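Local structure of diaminopimelate decarboxylase (Methanocaldococcus jannaschii, 1TWI) at residues Y44-E49 and P262-L267; K52-E57 and P285-E290; N127-N132 and I242-L247; E223-V228 and D269-T274. The protein catalyses the pyridoxal 5'-phosphate-dependent decarboxylation of meso-2,6-diaminopimelate to L-lysine, the last step of lysine biosynthesis by the diaminopimelate pathway, and works as a homodimer. All blocks are in the same frame, centred on the assembly; numbering follows the deposited sequence.

Interaction 1: Y44-E49 and P262-L267; sequences YNRYIE and PTQKDL
The Gln264 side chain sets its CG, rather than the flat of its amide, over the ring of Tyr47. CG stands almost over the middle of the ring, 3.4 Å from the centroid and 9° off the normal, which makes a CH-pi contact. A bend at chi2 (89°) then turns the amide off the ring, with the amide and ring planes 75° apart. The amide crosses the start of the Arg46 side chain at a slant, where Gln264 NE2 lies 3.5 Å from Arg46 CB. One water joins the two polar ends. It accepts from Gln264 NE2 at 3.0 Å and from Arg46 NH1 at 3.1 Å, in the plane of the guanidinium. The far end of Arg46 also makes a salt bridge with Asp5. Leu267 adds a looser apolar touch, with its CD2 4.1 Å from Tyr47 CE1. Tyr47 OH bonds to Ser294, and the Tyr47 side chain packs on Pro291, a residue of the cofactor site. The helix that carries Gln264 starts with a capping box. Thr263 N gives a bond of 2.9 Å to Asp266 OD2, and Asp266 N returns a weak one to Thr263 OG1. The contact joins helices 37-58 and 264-276, two neighbours on the outside of the alpha/beta-barrel that binds pyridoxal phosphate in this decarboxylase family.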
# COMPACT_ATOMS: atom_id res chain seq x y z
N TYR A 44 -27.10 1.11 0.02
CA TYR A 44 -27.56 0.80 -1.30
C TYR A 44 -28.99 1.30 -1.49
O TYR A 44 -29.33 1.91 -2.51
CB TYR A 44 -27.56 -0.73 -1.53
CG TYR A 44 -28.02 -1.10 -2.91
CD1 TYR A 44 -27.24 -0.78 -4.03
CD2 TYR A 44 -29.24 -1.71 -3.12
CE1 TYR A 44 -27.69 -1.06 -5.33
CE2 TYR A 44 -29.70 -2.01 -4.40
CZ TYR A 44 -28.91 -1.68 -5.50
OH TYR A 44 -29.36 -2.00 -6.77
N ASN A 45 -29.85 1.02 -0.52
CA ASN A 45 -31.25 1.45 -0.60
C ASN A 45 -31.36 2.99 -0.66
O ASN A 45 -32.32 3.49 -1.23
CB ASN A 45 -32.04 0.96 0.58
CG ASN A 45 -32.28 -0.56 0.56
OD1 ASN A 45 -32.16 -1.22 -0.51
ND2 ASN A 45 -32.64 -1.12 1.72
N ARG A 46 -30.42 3.73 -0.05
CA ARG A 46 -30.47 5.18 -0.14
C ARG A 46 -30.31 5.63 -1.61
O ARG A 46 -30.94 6.64 -2.08
CB ARG A 46 -29.39 5.81 0.75
CG ARG A 46 -29.86 5.95 2.21
CD ARG A 46 -28.73 6.38 3.16
NE ARG A 46 -29.21 6.44 4.53
CZ ARG A 46 -28.44 6.30 5.62
NH1 ARG A 46 -27.14 6.10 5.49
NH2 ARG A 46 -28.99 6.30 6.84
N TYR A 47 -29.42 4.95 -2.33
CA TYR A 47 -29.29 5.27 -3.74
C TYR A 47 -30.54 4.93 -4.52
O TYR A 47 -31.04 5.74 -5.35
CB TYR A 47 -28.11 4.50 -4.36
CG TYR A 47 -26.82 5.31 -4.27
CD1 TYR A 47 -26.56 6.34 -5.19
CD2 TYR A 47 -25.87 5.01 -3.31
CE1 TYR A 47 -25.34 7.07 -5.12
CE2 TYR A 47 -24.66 5.73 -3.23
CZ TYR A 47 -24.42 6.74 -4.14
OH TYR A 47 -23.27 7.44 -4.04
N ILE A 48 -31.10 3.77 -4.23
CA ILE A 48 -32.28 3.36 -5.01
C ILE A 48 -33.43 4.31 -4.75
O ILE A 48 -34.12 4.70 -5.66
CB ILE A 48 -32.70 1.93 -4.63
CG1 ILE A 48 -31.52 0.97 -4.96
CG2 ILE A 48 -34.04 1.55 -5.36
CD1 ILE A 48 -31.12 0.97 -6.48
N GLU A 49 -33.65 4.64 -3.49
CA GLU A 49 -34.75 5.51 -3.14
C GLU A 49 -34.55 6.93 -3.72
O GLU A 49 -35.48 7.55 -4.26
CB GLU A 49 -34.90 5.58 -1.63
CG GLU A 49 -36.02 6.46 -1.21
CD GLU A 49 -37.40 5.80 -1.38
OE1 GLU A 49 -38.38 6.53 -1.15
OE2 GLU A 49 -37.49 4.58 -1.72
N PRO A 262 -23.59 16.28 1.97
CA PRO A 262 -24.59 15.88 0.98
C PRO A 262 -24.84 14.38 0.97
O PRO A 262 -23.90 13.59 1.12
CB PRO A 262 -23.97 16.33 -0.33
CG PRO A 262 -23.03 17.44 0.09
CD PRO A 262 -22.42 16.89 1.34
N THR A 263 -26.12 14.00 0.82
CA THR A 263 -26.53 12.59 0.77
C THR A 263 -26.87 12.19 -0.63
O THR A 263 -26.87 13.00 -1.55
CB THR A 263 -27.85 12.35 1.56
OG1 THR A 263 -28.91 13.11 0.94
CG2 THR A 263 -27.69 12.76 3.02
N GLN A 264 -27.27 10.93 -0.77
CA GLN A 264 -27.66 10.40 -2.08
C GLN A 264 -28.82 11.23 -2.62
O GLN A 264 -28.92 11.48 -3.83
CB GLN A 264 -28.08 8.92 -1.95
CG GLN A 264 -26.90 7.95 -1.68
CD GLN A 264 -26.59 7.75 -0.19
OE1 GLN A 264 -26.79 8.65 0.62
NE2 GLN A 264 -26.07 6.58 0.15
N LYS A 265 -29.73 11.61 -1.74
CA LYS A 265 -30.89 12.44 -2.15
C LYS A 265 -30.43 13.75 -2.72
O LYS A 265 -30.98 14.20 -3.74
CB LYS A 265 -31.83 12.75 -0.96
CG LYS A 265 -32.52 11.51 -0.45
CD LYS A 265 -33.64 11.81 0.64
CE LYS A 265 -34.49 10.56 0.89
NZ LYS A 265 -35.59 10.83 1.88
N ASP A 266 -29.46 14.38 -2.07
CA ASP A 266 -28.91 15.66 -2.57
C ASP A 266 -28.27 15.44 -3.97
O ASP A 266 -28.44 16.27 -4.89
CB ASP A 266 -27.85 16.24 -1.64
CG ASP A 266 -28.41 16.65 -0.29
OD1 ASP A 266 -29.50 17.27 -0.31
OD2 ASP A 266 -27.78 16.34 0.75
N LEU A 267 -27.55 14.34 -4.10
CA LEU A 267 -26.92 14.02 -5.37
C LEU A 267 -27.96 13.84 -6.50
O LEU A 267 -27.78 14.35 -7.59
CB LEU A 267 -26.09 12.74 -5.24
CG LEU A 267 -25.28 12.39 -6.50
CD1 LEU A 267 -24.14 13.45 -6.71
CD2 LEU A 267 -24.64 10.96 -6.27
O HOH W 1 -25.35 6.37 3.03

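Interaction 2: K52-E57 and P285-E290; sequences KRWEEE and PNLILE. With PLP (pyridoxal-5'-phosphate), chain E.
This is a helix-on-strand contact on the outer side of the pyridoxal phosphate-binding barrel, made of one indole hydrogen bond and apolar packing. Trp54 carries the helix side. Its CG lies anti to the backbone N (chi1 -173°), which sends the indole across to the start of strand 286-289. Trp54 NE1 donates to Pro285 O at 2.8 Å. The acceptor lies in the ring plane and the donor in the carbonyl plane, but the N-H is bent from the straight line, at 141°. The bond satisfies the buried indole nitrogen and fixes the turn of the ring. Leu287 CB covers one face of the five-membered ring, 3.7 Å from its centroid, a CH-pi contact displaced toward the rim. Pro285 CD touches Trp54 CZ2 at 4.1 Å. The strand leads on to Glu290, whose OE1 is 2.7 Å from the pyridine nitrogen N1 of pyridoxal phosphate. His208 also bonds to this oxygen, and Asn111 bonds to OE2. Met275 of helix 264-276 packs against both Trp54 and Pro285, and Phe51 packs on Leu287, while strand 286-289 runs between strands 62-67 and 244-246 in the parallel sheet.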
# COMPACT_ATOMS: atom_id res chain seq x y z
N LYS A 52 -34.83 6.53 -7.90
CA LYS A 52 -35.90 5.85 -8.65
C LYS A 52 -36.72 6.84 -9.47
O LYS A 52 -37.40 6.48 -10.42
CB LYS A 52 -36.82 5.08 -7.69
CG LYS A 52 -37.54 5.96 -6.70
CD LYS A 52 -38.48 5.09 -5.88
CE LYS A 52 -38.96 5.75 -4.62
NZ LYS A 52 -39.49 4.66 -3.69
N ARG A 53 -36.68 8.10 -9.08
CA ARG A 53 -37.35 9.11 -9.84
C ARG A 53 -36.89 9.08 -11.33
O ARG A 53 -37.66 9.38 -12.25
CB ARG A 53 -37.01 10.48 -9.23
CG ARG A 53 -37.50 11.63 -10.02
CD ARG A 53 -37.19 12.95 -9.35
NE ARG A 53 -37.54 14.06 -10.24
CZ ARG A 53 -36.92 15.23 -10.21
NH1 ARG A 53 -35.94 15.42 -9.33
NH2 ARG A 53 -37.24 16.18 -11.06
N TRP A 54 -35.62 8.77 -11.58
CA TRP A 54 -35.13 8.73 -12.97
C TRP A 54 -35.99 7.79 -13.81
O TRP A 54 -36.51 8.17 -14.88
CB TRP A 54 -33.66 8.27 -13.06
CG TRP A 54 -33.17 8.40 -14.46
CD1 TRP A 54 -32.81 7.39 -15.35
CD2 TRP A 54 -32.96 9.62 -15.15
NE1 TRP A 54 -32.38 7.94 -16.55
CE2 TRP A 54 -32.47 9.31 -16.43
CE3 TRP A 54 -33.15 10.97 -14.79
CZ2 TRP A 54 -32.16 10.31 -17.37
CZ3 TRP A 54 -32.84 11.95 -15.72
CH2 TRP A 54 -32.35 11.63 -16.99
N GLU A 55 -36.14 6.55 -13.35
CA GLU A 55 -36.94 5.55 -14.09
C GLU A 55 -38.40 5.97 -14.13
O GLU A 55 -39.06 5.78 -15.14
CB GLU A 55 -36.85 4.15 -13.42
CG GLU A 55 -38.07 3.15 -13.70
CD GLU A 55 -38.89 2.63 -12.42
OE1 GLU A 55 -40.13 2.89 -12.30
OE2 GLU A 55 -38.30 1.95 -11.53
N GLU A 56 -38.89 6.53 -13.03
CA GLU A 56 -40.29 6.96 -12.95
C GLU A 56 -40.63 8.02 -13.97
O GLU A 56 -41.69 7.98 -14.61
CB GLU A 56 -40.60 7.53 -11.57
CG GLU A 56 -40.54 6.50 -10.46
CD GLU A 56 -40.64 7.10 -9.07
OE1 GLU A 56 -40.57 8.35 -8.93
OE2 GLU A 56 -40.77 6.28 -8.12
N GLU A 57 -39.75 8.99 -14.12
CA GLU A 57 -40.04 10.07 -15.04
C GLU A 57 -39.62 9.94 -16.48
O GLU A 57 -40.23 10.58 -17.33
CB GLU A 57 -39.47 11.37 -14.48
CG GLU A 57 -40.49 12.14 -13.57
CD GLU A 57 -39.87 13.39 -12.99
OE1 GLU A 57 -39.25 14.13 -13.77
OE2 GLU A 57 -39.99 13.63 -11.75
N PRO A 285 -31.33 9.46 -21.48
CA PRO A 285 -30.68 8.13 -21.49
C PRO A 285 -30.89 7.28 -20.22
O PRO A 285 -31.51 7.73 -19.24
CB PRO A 285 -29.21 8.49 -21.65
CG PRO A 285 -29.10 9.75 -20.70
CD PRO A 285 -30.40 10.54 -21.06
N ASN A 286 -30.39 6.04 -20.27
CA ASN A 286 -30.35 5.26 -19.03
C ASN A 286 -29.29 5.98 -18.21
O ASN A 286 -28.37 6.55 -18.78
CB ASN A 286 -29.90 3.83 -19.29
CG ASN A 286 -30.81 3.14 -20.24
OD1 ASN A 286 -32.01 3.01 -19.96
ND2 ASN A 286 -30.27 2.71 -21.38
N LEU A 287 -29.41 5.96 -16.89
CA LEU A 287 -28.46 6.66 -16.05
C LEU A 287 -27.68 5.64 -15.22
O LEU A 287 -28.28 4.74 -14.62
CB LEU A 287 -29.22 7.64 -15.09
CG LEU A 287 -28.40 8.30 -13.96
CD1 LEU A 287 -27.25 9.11 -14.56
CD2 LEU A 287 -29.28 9.24 -13.06
N ILE A 288 -26.34 5.75 -15.19
CA ILE A 288 -25.54 4.81 -14.38
C ILE A 288 -24.65 5.61 -13.45
O ILE A 288 -24.10 6.66 -13.88
CB ILE A 288 -24.58 3.98 -15.29
CG1 ILE A 288 -25.41 3.20 -16.33
CG2 ILE A 288 -23.74 3.03 -14.45
CD1 ILE A 288 -24.55 2.56 -17.51
N LEU A 289 -24.51 5.17 -12.20
CA LEU A 289 -23.58 5.81 -11.27
C LEU A 289 -22.64 4.69 -10.82
O LEU A 289 -23.01 3.51 -10.86
CB LEU A 289 -24.29 6.40 -10.02
CG LEU A 289 -25.35 7.47 -10.31
CD1 LEU A 289 -25.83 8.14 -8.97
CD2 LEU A 289 -24.74 8.52 -11.22
N GLU A 290 -21.45 5.06 -10.35
CA GLU A 290 -20.44 4.07 -9.94
C GLU A 290 -19.97 4.30 -8.54
O GLU A 290 -18.79 4.40 -8.29
CB GLU A 290 -19.22 4.12 -10.88
CG GLU A 290 -19.56 3.81 -12.39
CD GLU A 290 -18.33 4.05 -13.34
OE1 GLU A 290 -17.43 4.86 -13.01
OE2 GLU A 290 -18.31 3.45 -14.42
N1 PLP E . -15.62 5.08 -11.08
C2 PLP E . -14.29 5.21 -11.42
C2A PLP E . -13.97 5.31 -12.93
C3 PLP E . -13.35 5.22 -10.39
O3 PLP E . -12.05 5.35 -10.76
C4 PLP E . -13.68 5.15 -9.06
C4A PLP E . -12.54 5.18 -7.98
O4A PLP E . -11.44 5.00 -8.38
C5 PLP E . -15.04 5.02 -8.70
C6 PLP E . -15.97 5.00 -9.73
C5A PLP E . -15.60 4.93 -7.29
O4P PLP E . -15.25 6.09 -6.48
P PLP E . -15.82 6.29 -5.02
O1P PLP E . -15.20 7.54 -4.58
O2P PLP E . -15.33 5.10 -4.23
O3P PLP E . -17.28 6.37 -5.11

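Interaction 3: N127-N132 and I242-L247; sequences NIRAFN and IEDVNL
Arg129 grips Asp244 side-on across the inside of the parallel alpha/beta-barrel. Its chain is extended, with CG anti to the backbone N, and it meets the carboxylate from the opposite direction. Arg129 NE donates to Asp244 OD2 at 2.9 Å, from above the carboxylate plane. Arg129 NH1 donates to Asp244 OD1 at 2.9 Å, nearly straight at 176°, on the syn side of that oxygen. Each carboxylate oxygen thus has its own guanidinium donor in this salt bridge. The guanidinium and carboxylate planes are 29° apart. Further partners complete the pair: Arg129 NH2 bonds to Lys106 O, and Asp244 OD1 takes a second bond from Asn286 ND2. This bridge joins the loop before strand 130-133 to strand 244-246; strands 130-133 and 244-246 are not neighbours in the sheet.

Deeper toward the cofactor, Asn132 ND2 and Asn246 ND2 come to 3.7 Å. The side chains cross at about a right angle, with their amide planes 79° apart. Both amide nitrogens donate to other acceptors: Asn132 ND2 bonds to Asn111 OD1, and Asn246 ND2 to Glu290 OE2. Asn246 OD1 accepts from Gly248 N. A water links the two amides, donating to Asn132 OD1 at 2.7 Å and accepting from Asn246 ND2 at 3.0 Å.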
# COMPACT_ATOMS: atom_id res chain seq x y z
N ASN A 127 -19.83 -10.70 -22.45
CA ASN A 127 -20.85 -9.79 -23.02
C ASN A 127 -21.28 -8.68 -22.02
O ASN A 127 -22.49 -8.46 -21.75
CB ASN A 127 -22.07 -10.63 -23.49
CG ASN A 127 -23.11 -9.82 -24.29
OD1 ASN A 127 -22.79 -8.93 -25.13
ND2 ASN A 127 -24.37 -10.15 -24.06
N ILE A 128 -20.27 -8.00 -21.48
CA ILE A 128 -20.53 -6.94 -20.52
C ILE A 128 -21.31 -5.82 -21.21
O ILE A 128 -21.27 -5.68 -22.46
CB ILE A 128 -19.21 -6.39 -19.95
CG1 ILE A 128 -18.26 -5.93 -21.07
CG2 ILE A 128 -18.52 -7.46 -19.08
CD1 ILE A 128 -16.95 -5.24 -20.49
N ARG A 129 -22.02 -5.05 -20.43
CA ARG A 129 -22.79 -3.91 -20.97
C ARG A 129 -21.90 -2.95 -21.81
O ARG A 129 -22.29 -2.46 -22.88
CB ARG A 129 -23.39 -3.12 -19.81
CG ARG A 129 -24.48 -2.12 -20.30
CD ARG A 129 -24.91 -1.13 -19.14
NE ARG A 129 -25.97 -0.27 -19.66
CZ ARG A 129 -27.26 -0.59 -19.74
NH1 ARG A 129 -28.13 0.27 -20.26
NH2 ARG A 129 -27.70 -1.76 -19.25
N ALA A 130 -20.70 -2.66 -21.31
CA ALA A 130 -19.78 -1.80 -22.04
C ALA A 130 -18.38 -1.72 -21.50
O ALA A 130 -18.16 -1.86 -20.29
CB ALA A 130 -20.30 -0.36 -22.10
N PHE A 131 -17.45 -1.47 -22.41
CA PHE A 131 -16.10 -1.11 -22.01
C PHE A 131 -16.22 0.46 -22.01
O PHE A 131 -16.70 1.05 -23.02
CB PHE A 131 -15.10 -1.46 -23.11
CG PHE A 131 -14.83 -2.93 -23.22
CD1 PHE A 131 -13.85 -3.53 -22.43
CD2 PHE A 131 -15.58 -3.72 -24.11
CE1 PHE A 131 -13.61 -4.90 -22.52
CE2 PHE A 131 -15.35 -5.12 -24.22
CZ PHE A 131 -14.37 -5.71 -23.42
N ASN A 132 -15.79 1.13 -20.93
CA ASN A 132 -15.77 2.60 -20.93
C ASN A 132 -14.37 2.91 -21.48
O ASN A 132 -13.38 2.87 -20.75
CB ASN A 132 -15.93 3.15 -19.50
CG ASN A 132 -17.34 2.90 -18.93
OD1 ASN A 132 -18.31 2.69 -19.68
ND2 ASN A 132 -17.47 2.96 -17.58
N ILE A 242 -26.95 8.85 -27.90
CA ILE A 242 -26.34 8.19 -26.73
C ILE A 242 -27.37 7.41 -25.87
O ILE A 242 -28.28 8.00 -25.32
CB ILE A 242 -25.63 9.30 -25.89
CG1 ILE A 242 -24.46 9.86 -26.69
CG2 ILE A 242 -25.12 8.72 -24.53
CD1 ILE A 242 -23.38 8.71 -26.98
N GLU A 243 -27.19 6.10 -25.71
CA GLU A 243 -28.13 5.29 -24.93
C GLU A 243 -27.96 5.35 -23.42
O GLU A 243 -28.96 5.28 -22.66
CB GLU A 243 -28.05 3.81 -25.38
CG GLU A 243 -28.50 3.67 -26.84
CD GLU A 243 -28.15 2.35 -27.48
OE1 GLU A 243 -28.01 1.34 -26.74
OE2 GLU A 243 -28.03 2.31 -28.75
N ASP A 244 -26.71 5.51 -22.98
CA ASP A 244 -26.33 5.50 -21.57
C ASP A 244 -25.46 6.68 -21.20
O ASP A 244 -24.52 7.00 -21.93
CB ASP A 244 -25.38 4.32 -21.20
CG ASP A 244 -26.01 2.93 -21.31
OD1 ASP A 244 -27.25 2.82 -21.34
OD2 ASP A 244 -25.23 1.92 -21.33
N VAL A 245 -25.75 7.31 -20.07
CA VAL A 245 -24.88 8.35 -19.52
C VAL A 245 -24.48 7.79 -18.14
O VAL A 245 -25.32 7.46 -17.30
CB VAL A 245 -25.59 9.71 -19.38
CG1 VAL A 245 -24.73 10.64 -18.50
CG2 VAL A 245 -25.72 10.34 -20.78
N ASN A 246 -23.18 7.63 -17.93
CA ASN A 246 -22.67 7.05 -16.67
C ASN A 246 -21.88 8.17 -16.04
O ASN A 246 -20.89 8.65 -16.64
CB ASN A 246 -21.80 5.82 -17.03
CG ASN A 246 -21.12 5.17 -15.82
OD1 ASN A 246 -20.96 5.79 -14.75
ND2 ASN A 246 -20.68 3.91 -16.00
N LEU A 247 -22.32 8.64 -14.87
CA LEU A 247 -21.63 9.76 -14.25
C LEU A 247 -20.59 9.41 -13.21
O LEU A 247 -20.10 10.28 -12.48
CB LEU A 247 -22.67 10.78 -13.71
CG LEU A 247 -23.58 11.36 -14.84
CD1 LEU A 247 -24.79 12.14 -14.22
CD2 LEU A 247 -22.78 12.32 -15.75
O HOH W 2 -20.85 3.12 -18.92

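Interaction 4: E223-V228 and D269-T274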
# COMPACT_ATOMS: atom_id res chain seq x y z
N GLU A 223 -21.71 20.49 -12.01
CA GLU A 223 -20.90 20.96 -13.15
C GLU A 223 -20.53 19.79 -14.08
O GLU A 223 -20.54 19.93 -15.30
CB GLU A 223 -19.64 21.67 -12.64
CG GLU A 223 -18.69 22.17 -13.75
CD GLU A 223 -19.27 23.34 -14.55
OE1 GLU A 223 -20.32 23.92 -14.17
OE2 GLU A 223 -18.63 23.67 -15.58
N GLU A 224 -20.17 18.65 -13.50
CA GLU A 224 -19.90 17.45 -14.31
C GLU A 224 -21.16 17.12 -15.13
O GLU A 224 -21.10 16.88 -16.34
CB GLU A 224 -19.59 16.22 -13.40
CG GLU A 224 -19.61 14.85 -14.18
CD GLU A 224 -19.66 13.62 -13.27
OE1 GLU A 224 -19.94 13.75 -12.03
OE2 GLU A 224 -19.46 12.49 -13.80
N THR A 225 -22.32 17.14 -14.48
CA THR A 225 -23.53 16.74 -15.21
C THR A 225 -23.85 17.70 -16.36
O THR A 225 -24.19 17.25 -17.49
CB THR A 225 -24.74 16.62 -14.25
OG1 THR A 225 -24.44 15.67 -13.21
CG2 THR A 225 -25.93 16.10 -14.97
N ARG A 226 -23.70 19.00 -16.09
CA ARG A 226 -23.96 19.97 -17.13
C ARG A 226 -22.99 19.75 -18.32
O ARG A 226 -23.41 19.74 -19.46
CB ARG A 226 -23.72 21.38 -16.62
CG ARG A 226 -24.69 21.85 -15.49
CD ARG A 226 -24.35 23.31 -15.11
NE ARG A 226 -25.31 23.88 -14.16
CZ ARG A 226 -25.21 25.10 -13.64
NH1 ARG A 226 -24.17 25.89 -13.99
NH2 ARG A 226 -26.19 25.56 -12.83
N LYS A 227 -21.71 19.59 -18.03
CA LYS A 227 -20.76 19.49 -19.15
C LYS A 227 -20.80 18.18 -19.93
O LYS A 227 -20.50 18.15 -21.15
CB LYS A 227 -19.38 19.86 -18.63
CG LYS A 227 -19.36 21.29 -18.01
CD LYS A 227 -19.61 22.29 -19.14
CE LYS A 227 -20.06 23.69 -18.60
NZ LYS A 227 -18.94 24.45 -18.08
N VAL A 228 -21.20 17.11 -19.24
CA VAL A 228 -21.37 15.82 -19.89
C VAL A 228 -22.61 15.93 -20.79
O VAL A 228 -22.57 15.56 -21.97
CB VAL A 228 -21.55 14.66 -18.87
CG1 VAL A 228 -22.01 13.37 -19.62
CG2 VAL A 228 -20.21 14.39 -18.14
N ASP A 269 -31.13 14.98 -6.57
CA ASP A 269 -31.84 16.20 -6.91
C ASP A 269 -30.98 16.96 -7.91
O ASP A 269 -31.47 17.47 -8.95
CB ASP A 269 -32.05 17.09 -5.68
CG ASP A 269 -33.08 16.53 -4.73
OD1 ASP A 269 -33.93 15.75 -5.22
OD2 ASP A 269 -33.05 16.87 -3.50
N ALA A 270 -29.70 17.04 -7.61
CA ALA A 270 -28.76 17.74 -8.46
C ALA A 270 -28.58 17.15 -9.87
O ALA A 270 -28.67 17.86 -10.92
CB ALA A 270 -27.40 17.84 -7.73
N ILE A 271 -28.32 15.85 -9.93
CA ILE A 271 -28.14 15.21 -11.23
C ILE A 271 -29.41 15.19 -12.08
O ILE A 271 -29.40 15.58 -13.26
CB ILE A 271 -27.62 13.72 -11.07
CG1 ILE A 271 -26.17 13.76 -10.56
CG2 ILE A 271 -27.70 12.98 -12.43
CD1 ILE A 271 -25.56 12.40 -10.27
N ILE A 272 -30.51 14.75 -11.48
CA ILE A 272 -31.74 14.59 -12.23
C ILE A 272 -32.30 15.91 -12.75
O ILE A 272 -32.66 16.01 -13.94
CB ILE A 272 -32.78 13.79 -11.38
CG1 ILE A 272 -32.28 12.36 -11.16
CG2 ILE A 272 -34.17 13.77 -12.06
CD1 ILE A 272 -33.18 11.58 -10.14
N ASN A 273 -32.35 16.93 -11.90
CA ASN A 273 -32.86 18.23 -12.36
C ASN A 273 -31.90 18.80 -13.42
O ASN A 273 -32.32 19.52 -14.32
CB ASN A 273 -33.06 19.19 -11.17
CG ASN A 273 -34.25 18.73 -10.24
OD1 ASN A 273 -35.34 18.39 -10.75
ND2 ASN A 273 -34.02 18.68 -8.92
N THR A 274 -30.61 18.47 -13.37
CA THR A 274 -29.74 19.01 -14.38
C THR A 274 -29.98 18.28 -15.70
O THR A 274 -30.17 18.93 -16.74
CB THR A 274 -28.25 18.91 -14.03
OG1 THR A 274 -27.98 19.79 -12.94
CG2 THR A 274 -27.37 19.37 -15.22
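Segments 223-228 and 269-274 are helical and run nearly parallel, crossing at -22° with their axes 9.3 Å apart at closest approach. They belong to helices 219-237 and 264-276, neighbours in the outer layer of the alpha/beta-barrel, where parallel helices flank the strands. The contact is made chiefly by two threonines. Thr225 and Thr274 meet through their methyls, with Thr225 CG2 3.6 Å from Thr274 CG2. OG1 sits beside the backbone N in both (chi1 -58° in Thr225, -68° in Thr274), which leaves each CG2 anti to that N and turned to the other helix. Each hydroxyl is used within its own helix. Thr225 OG1 bonds to Phe221 O, and Thr274 OG1 donates to Ala270 O at 2.9 Å. Ala270 O also takes the helical bond from Thr274 N, so this carbonyl has two donors from one residue. The faces turned to each other are therefore mostly methyl and methylene. Thr225 OG1 still touches Ile271, 3.7 Å from its CG1, where the two side chains cross at about a right angle. Ile271 also packs on Leu287 and Leu289 of strand 286-289, which sets helix 264-276 on the sheet. On the solvent side, the aliphatic start of the exposed Arg226 lies across the methyl of Thr274, with Arg226 CG 3.7 Å from Thr274 CG2.

In the fold
All four contacts lie in the pyridoxal phosphate-binding barrel, and most of their touching residues are buried. Interactions 1 and 4 join helices of the outer layer; interaction 2 packs one of these helices on a barrel strand. Interactions 1 and 2 share helix 37-58, and 1 and 4 share helix 264-276. Leu289 of 285-290 touches Tyr47 and Leu267 of interaction 1 and Ile271 of interaction 4, while Arg53 reaches Asn273. Their chemistry is mainly apolar, with a water bridge in interaction 1, one indole bond in interaction 2 and an arginine methylene in interaction 4. Interaction 3 spans the barrel interior and is polar throughout. Its strand 244-246 pairs with strand 286-289, which runs on to Glu290 at the cofactor.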